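Local coordinates for protein Rho guanine nucleotide exchange factor 11 (PDB 5JHH) that probably activates the small GTPase RhoA by stimulating exchange of its bound GDP for GTP through a tandem DH-PH module, at residues L113-A118 against L205-E210; I321-T326 against T357-L362. All blocks are in the same frame, centred on the assembly; numbering follows the deposited sequence.

Contact 1. Residues L113-A118 against L205-E210; sequences LQQVAA and LKYVNE
Gln-114 lays its side chain flat over one face of the Tyr-207 ring, the central feature of a helix-helix contact in the all-helical DH (Dbl homology) domain, the catalytic module of Rho exchange factors. The axes of segments 113-118 and 205-210 come within 9.2 Å and run roughly the same way, crossing at -32°. The methylene CG of Gln-114 sits 3.6 Å from the centroid of the Tyr-207 ring, almost on its normal, which meets the geometry of a CH-pi contact. Beyond it the chain stays extended, and the amide plane lies only 8° from the ring plane; Gln-114 NE2 comes to 3.4 Å from Tyr-207 CD2. A first torsion of 72°, with CG of Gln-114 between its own N and carbonyl carbon, places CG over the ring, and a hydrogen bond with Arg-110 NE holds the OE1 end of the amide. An alanine in place of Tyr-207 would probably open a gap beside Ala-118 and leave the Gln-114 amide without the surface on which it stacks. Val-208, the next residue along the helix, packs its CG2 4.2 Å from Ala-117 CB. The short side chain of Ala-118 is consistent with the 4.9 Å between its CA and Val-208 CA. Val-208 also packs on an apolar side chain of the partner protein's chain. At the ring's edge, near its plane, Ala-118 CB meets Tyr-207 CE1 at 3.6 Å.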
loop_
_atom_site.group_PDB
_atom_site.type_symbol
_atom_site.label_atom_id
_atom_site.label_comp_id
_atom_site.label_asym_id
_atom_site.label_seq_id
_atom_site.Cartn_x
_atom_site.Cartn_y
_atom_site.Cartn_z
ATOM N N LEU A 113 -15.629 -14.065 -2.089
ATOM C CA LEU A 113 -14.889 -13.134 -1.242
ATOM C C LEU A 113 -14.214 -12.065 -2.078
ATOM O O LEU A 113 -14.298 -10.876 -1.748
ATOM C CB LEU A 113 -13.837 -13.846 -0.414
ATOM C CG LEU A 113 -12.846 -12.954 0.337
ATOM C CD1 LEU A 113 -13.444 -11.899 1.268
ATOM C CD2 LEU A 113 -11.967 -13.845 1.173
ATOM N N GLN A 114 -13.601 -12.453 -3.190
ATOM C CA GLN A 114 -12.918 -11.457 -3.987
ATOM C C GLN A 114 -13.881 -10.535 -4.682
ATOM O O GLN A 114 -13.567 -9.375 -4.823
ATOM C CB GLN A 114 -11.863 -12.026 -4.936
ATOM C CG GLN A 114 -12.351 -12.773 -6.139
ATOM C CD GLN A 114 -11.257 -13.652 -6.795
ATOM O OE1 GLN A 114 -10.139 -13.781 -6.304
ATOM N NE2 GLN A 114 -11.586 -14.219 -7.981
ATOM N N GLN A 115 -15.067 -11.008 -5.043
ATOM C CA GLN A 115 -15.999 -10.149 -5.721
ATOM C C GLN A 115 -16.461 -9.125 -4.726
ATOM O O GLN A 115 -16.569 -7.973 -5.030
ATOM C CB GLN A 115 -17.296 -10.844 -6.153
ATOM C CG GLN A 115 -17.239 -11.892 -7.197
ATOM C CD GLN A 115 -18.636 -12.511 -7.410
ATOM O OE1 GLN A 115 -19.119 -13.337 -6.614
ATOM N NE2 GLN A 115 -19.287 -12.092 -8.453
ATOM N N VAL A 116 -16.918 -9.601 -3.586
ATOM C CA VAL A 116 -17.493 -8.737 -2.575
ATOM C C VAL A 116 -16.438 -7.772 -2.058
ATOM O O VAL A 116 -16.677 -6.600 -2.042
ATOM C CB VAL A 116 -18.108 -9.569 -1.459
ATOM C CG1 VAL A 116 -18.613 -8.677 -0.356
ATOM C CG2 VAL A 116 -19.284 -10.379 -2.032
ATOM N N ALA A 117 -15.237 -8.245 -1.760
ATOM C CA ALA A 117 -14.213 -7.326 -1.275
ATOM C C ALA A 117 -13.830 -6.316 -2.330
ATOM O O ALA A 117 -13.585 -5.144 -2.027
ATOM C CB ALA A 117 -12.983 -8.072 -0.803
ATOM N N ALA A 118 -13.824 -6.730 -3.582
ATOM C CA ALA A 118 -13.405 -5.816 -4.637
ATOM C C ALA A 118 -14.445 -4.733 -4.862
ATOM O O ALA A 118 -14.106 -3.581 -4.994
ATOM C CB ALA A 118 -13.144 -6.573 -5.955
ATOM N N LEU A 205 -5.834 -11.159 -3.325
ATOM C CA LEU A 205 -5.261 -9.810 -3.211
ATOM C C LEU A 205 -4.915 -9.214 -4.567
ATOM O O LEU A 205 -5.084 -8.003 -4.808
ATOM C CB LEU A 205 -4.017 -9.834 -2.326
ATOM C CG LEU A 205 -4.368 -10.040 -0.851
ATOM C CD1 LEU A 205 -3.206 -10.570 -0.023
ATOM C CD2 LEU A 205 -4.889 -8.758 -0.221
ATOM N N LYS A 206 -4.464 -10.060 -5.481
ATOM C CA LYS A 206 -4.151 -9.583 -6.815
ATOM C C LYS A 206 -5.399 -9.136 -7.534
ATOM O O LYS A 206 -5.364 -8.128 -8.265
ATOM C CB LYS A 206 -3.429 -10.652 -7.633
ATOM C CG LYS A 206 -1.965 -10.844 -7.235
ATOM C CD LYS A 206 -1.352 -11.963 -8.085
ATOM C CE LYS A 206 -0.453 -12.904 -7.283
ATOM N NZ LYS A 206 -0.095 -14.141 -8.030
ATOM N N TYR A 207 -6.485 -9.848 -7.296
ATOM C CA TYR A 207 -7.761 -9.505 -7.891
ATOM C C TYR A 207 -8.280 -8.173 -7.349
ATOM O O TYR A 207 -8.713 -7.325 -8.108
ATOM C CB TYR A 207 -8.768 -10.632 -7.600
ATOM C CG TYR A 207 -10.157 -10.451 -8.155
ATOM C CD1 TYR A 207 -11.041 -9.586 -7.551
ATOM C CD2 TYR A 207 -10.619 -11.193 -9.243
ATOM C CE1 TYR A 207 -12.324 -9.420 -8.049
ATOM C CE2 TYR A 207 -11.919 -11.041 -9.733
ATOM C CZ TYR A 207 -12.748 -10.144 -9.129
ATOM O OH TYR A 207 -14.021 -9.892 -9.550
ATOM N N VAL A 208 -8.224 -7.975 -6.025
ATOM C CA VAL A 208 -8.657 -6.693 -5.448
ATOM C C VAL A 208 -7.691 -5.585 -5.889
ATOM O O VAL A 208 -8.110 -4.505 -6.232
ATOM C CB VAL A 208 -8.734 -6.737 -3.929
ATOM C CG1 VAL A 208 -9.119 -5.356 -3.354
ATOM C CG2 VAL A 208 -9.751 -7.784 -3.530
ATOM N N ASN A 209 -6.409 -5.872 -5.924
ATOM C CA ASN A 209 -5.443 -4.909 -6.432
ATOM C C ASN A 209 -5.839 -4.440 -7.829
ATOM O O ASN A 209 -5.888 -3.256 -8.125
ATOM C CB ASN A 209 -4.013 -5.516 -6.448
ATOM C CG ASN A 209 -2.939 -4.495 -6.801
ATOM O OD1 ASN A 209 -2.440 -3.763 -5.955
ATOM N ND2 ASN A 209 -2.634 -4.395 -8.070
ATOM N N GLU A 210 -6.135 -5.387 -8.684
ATOM C CA GLU A 210 -6.519 -5.060 -10.037
ATOM C C GLU A 210 -7.839 -4.279 -10.088
ATOM O O GLU A 210 -7.952 -3.325 -10.845
ATOM C CB GLU A 210 -6.537 -6.352 -10.877
ATOM C CG GLU A 210 -6.760 -6.163 -12.361
ATOM C CD GLU A 210 -5.605 -5.504 -13.072
ATOM O OE1 GLU A 210 -4.466 -5.599 -12.590
ATOM O OE2 GLU A 210 -5.854 -4.919 -14.139
#

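Contact 2. Residues I321-T326 against T357-L362; sequences IRSVAT and TWMELL
Met-359 and Ile-321 make the main apolar contact between helix 352-368, the C-terminal helix of the PH domain, and a strand of its beta-sheet. Within the segments, strand 321-323 and helix 357-362 approach to 9.3 Å with their directions 149° apart, so they run roughly antiparallel. Apolar packing comes from two branches of Ile-321. Its CG2, placed anti to the backbone N, reaches the sulfur, with 3.8 Å between Ile-321 CG2 and Met-359 SD; the two side chains pass each other in opposite directions. The other branch ends in CD1, which lies 4.0 Å from Leu-362 CB, the side chains there crossing at about a right angle. Forked in this way, Ile-321 touches residues three apart on the helix, nearly one turn.

A second kind of contact sets a polar atom against a methyl group. The Met-359 chain bends at chi2 and again at chi3 (-39°), which carries its end nearer the strand than the start of the side chain would suggest. Ser-323 OG thereby lies 3.2 Å from Met-359 CE and 3.8 Å from Met-359 SD. No hydrogen bond links the two segments; the hydroxyl of Ser-323 is instead bonded to Lys-355 NZ, one turn before Met-359 on the same helix.

Strand 319-323 pairs antiparallel with strand 330-335, where Ile-321 touches Ile-333 and Leu-362 rests on Phe-331. On the helix, Trp-358 packs against Leu-260 of strand 254-263 and Val-274 of strand 269-277, which fits the C-terminal helix covering one end of the PH barrel.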
loop_
_atom_site.group_PDB
_atom_site.type_symbol
_atom_site.label_atom_id
_atom_site.label_comp_id
_atom_site.label_asym_id
_atom_site.label_seq_id
_atom_site.Cartn_x
_atom_site.Cartn_y
_atom_site.Cartn_z
ATOM N N ILE A 321 13.205 1.092 -27.317
ATOM C CA ILE A 321 13.490 1.767 -26.067
ATOM C C ILE A 321 14.960 1.549 -25.753
ATOM O O ILE A 321 15.424 0.421 -25.751
ATOM C CB ILE A 321 12.644 1.149 -24.918
ATOM C CG1 ILE A 321 11.150 1.135 -25.274
ATOM C CG2 ILE A 321 12.887 1.871 -23.598
ATOM C CD1 ILE A 321 10.533 2.503 -25.494
ATOM N N ARG A 322 15.715 2.610 -25.492
ATOM C CA ARG A 322 17.114 2.389 -25.179
ATOM C C ARG A 322 17.612 3.217 -23.989
ATOM O O ARG A 322 17.286 4.376 -23.848
ATOM C CB ARG A 322 17.979 2.630 -26.410
ATOM C CG ARG A 322 19.433 2.137 -26.282
ATOM C CD ARG A 322 20.172 2.485 -27.559
ATOM N NE ARG A 322 21.616 2.333 -27.526
ATOM C CZ ARG A 322 22.283 1.230 -27.865
ATOM N NH1 ARG A 322 21.647 0.110 -28.191
ATOM N NH2 ARG A 322 23.605 1.244 -27.862
ATOM N N SER A 323 18.388 2.581 -23.127
ATOM C CA SER A 323 19.124 3.295 -22.073
ATOM C C SER A 323 20.187 4.221 -22.633
ATOM O O SER A 323 20.710 3.995 -23.714
ATOM C CB SER A 323 19.852 2.301 -21.184
ATOM O OG SER A 323 19.102 1.989 -20.056
ATOM N N VAL A 324 20.561 5.203 -21.830
ATOM C CA VAL A 324 21.615 6.156 -22.142
ATOM C C VAL A 324 22.782 5.879 -21.183
ATOM O O VAL A 324 22.648 6.040 -19.960
ATOM C CB VAL A 324 21.088 7.598 -21.947
ATOM C CG1 VAL A 324 22.144 8.639 -22.312
ATOM C CG2 VAL A 324 19.802 7.816 -22.744
ATOM N N ALA A 325 23.919 5.450 -21.731
ATOM C CA ALA A 325 25.095 5.063 -20.918
ATOM C C ALA A 325 25.655 6.139 -19.967
ATOM O O ALA A 325 26.283 5.807 -18.964
ATOM C CB ALA A 325 26.210 4.583 -21.838
ATOM N N THR A 326 25.452 7.415 -20.295
ATOM C CA THR A 326 26.046 8.517 -19.539
ATOM C C THR A 326 25.076 9.286 -18.621
ATOM O O THR A 326 25.487 10.215 -17.929
ATOM C CB THR A 326 26.684 9.527 -20.517
ATOM O OG1 THR A 326 25.738 9.864 -21.542
ATOM C CG2 THR A 326 27.960 8.933 -21.144
ATOM N N THR A 357 11.897 2.212 -13.583
ATOM C CA THR A 357 10.481 1.870 -13.647
ATOM C C THR A 357 9.904 2.167 -15.015
ATOM O O THR A 357 9.266 1.340 -15.623
ATOM C CB THR A 357 9.678 2.670 -12.610
ATOM O OG1 THR A 357 10.136 2.286 -11.316
ATOM C CG2 THR A 357 8.201 2.380 -12.737
ATOM N N TRP A 358 10.063 3.396 -15.452
ATOM C CA TRP A 358 9.608 3.794 -16.761
ATOM C C TRP A 358 10.100 2.857 -17.903
ATOM O O TRP A 358 9.329 2.513 -18.807
ATOM C CB TRP A 358 10.080 5.201 -17.027
ATOM C CG TRP A 358 9.118 6.239 -16.643
ATOM C CD1 TRP A 358 9.225 7.109 -15.608
ATOM C CD2 TRP A 358 7.918 6.566 -17.326
ATOM N NE1 TRP A 358 8.142 7.966 -15.600
ATOM C CE2 TRP A 358 7.315 7.630 -16.628
ATOM C CE3 TRP A 358 7.280 6.047 -18.454
ATOM C CZ2 TRP A 358 6.130 8.192 -17.025
ATOM C CZ3 TRP A 358 6.108 6.596 -18.844
ATOM C CH2 TRP A 358 5.525 7.653 -18.130
ATOM N N MET A 359 11.367 2.440 -17.851
ATOM C CA MET A 359 11.902 1.556 -18.862
ATOM C C MET A 359 11.346 0.142 -18.778
ATOM O O MET A 359 11.018 -0.465 -19.797
ATOM C CB MET A 359 13.408 1.502 -18.782
ATOM C CG MET A 359 14.065 2.513 -19.703
ATOM S SD MET A 359 15.381 1.835 -20.738
ATOM C CE MET A 359 16.216 0.708 -19.635
ATOM N N GLU A 360 11.279 -0.402 -17.572
ATOM C CA GLU A 360 10.757 -1.734 -17.391
ATOM C C GLU A 360 9.357 -1.762 -17.994
ATOM O O GLU A 360 9.033 -2.643 -18.767
ATOM C CB GLU A 360 10.711 -2.058 -15.914
ATOM C CG GLU A 360 10.599 -3.524 -15.564
ATOM C CD GLU A 360 10.706 -3.746 -14.050
ATOM O OE1 GLU A 360 11.662 -4.430 -13.618
ATOM O OE2 GLU A 360 9.863 -3.207 -13.281
ATOM N N LEU A 361 8.554 -0.742 -17.711
ATOM C CA LEU A 361 7.192 -0.788 -18.142
ATOM C C LEU A 361 7.085 -0.503 -19.620
ATOM O O LEU A 361 6.276 -1.103 -20.301
ATOM C CB LEU A 361 6.318 0.150 -17.321
ATOM C CG LEU A 361 6.204 -0.212 -15.829
ATOM C CD1 LEU A 361 5.721 1.000 -15.055
ATOM C CD2 LEU A 361 5.256 -1.392 -15.635
ATOM N N LEU A 362 7.923 0.395 -20.122
ATOM C CA LEU A 362 7.922 0.697 -21.537
ATOM C C LEU A 362 8.307 -0.512 -22.349
ATOM O O LEU A 362 7.649 -0.842 -23.306
ATOM C CB LEU A 362 8.871 1.838 -21.863
ATOM C CG LEU A 362 8.263 3.220 -21.704
ATOM C CD1 LEU A 362 9.343 4.289 -21.626
ATOM C CD2 LEU A 362 7.293 3.508 -22.825
#

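Overall arrangement
The two contacts follow one another along the chain, contact 1 closing in the RhoGEF (DH) domain before contact 2 opens in the PH domain. Their centres are about 32 Å apart, and about 11 Å separates their nearest atoms, so they do not touch. Helix 189-227 supplies one side of contact 1 and then runs on toward the PH domain. The centre of contact 1 lies about 9 Å from the centre of the chain and the contact is largely buried, whereas that of contact 2, a surface contact, lies about 25 Å away. Asn-209 OD1 hydrogen-bonds to the backbone of the other protein chain, consistent with segment 205-210 forming part of the surface on which a GTPase docks; that chain does not touch contact 2.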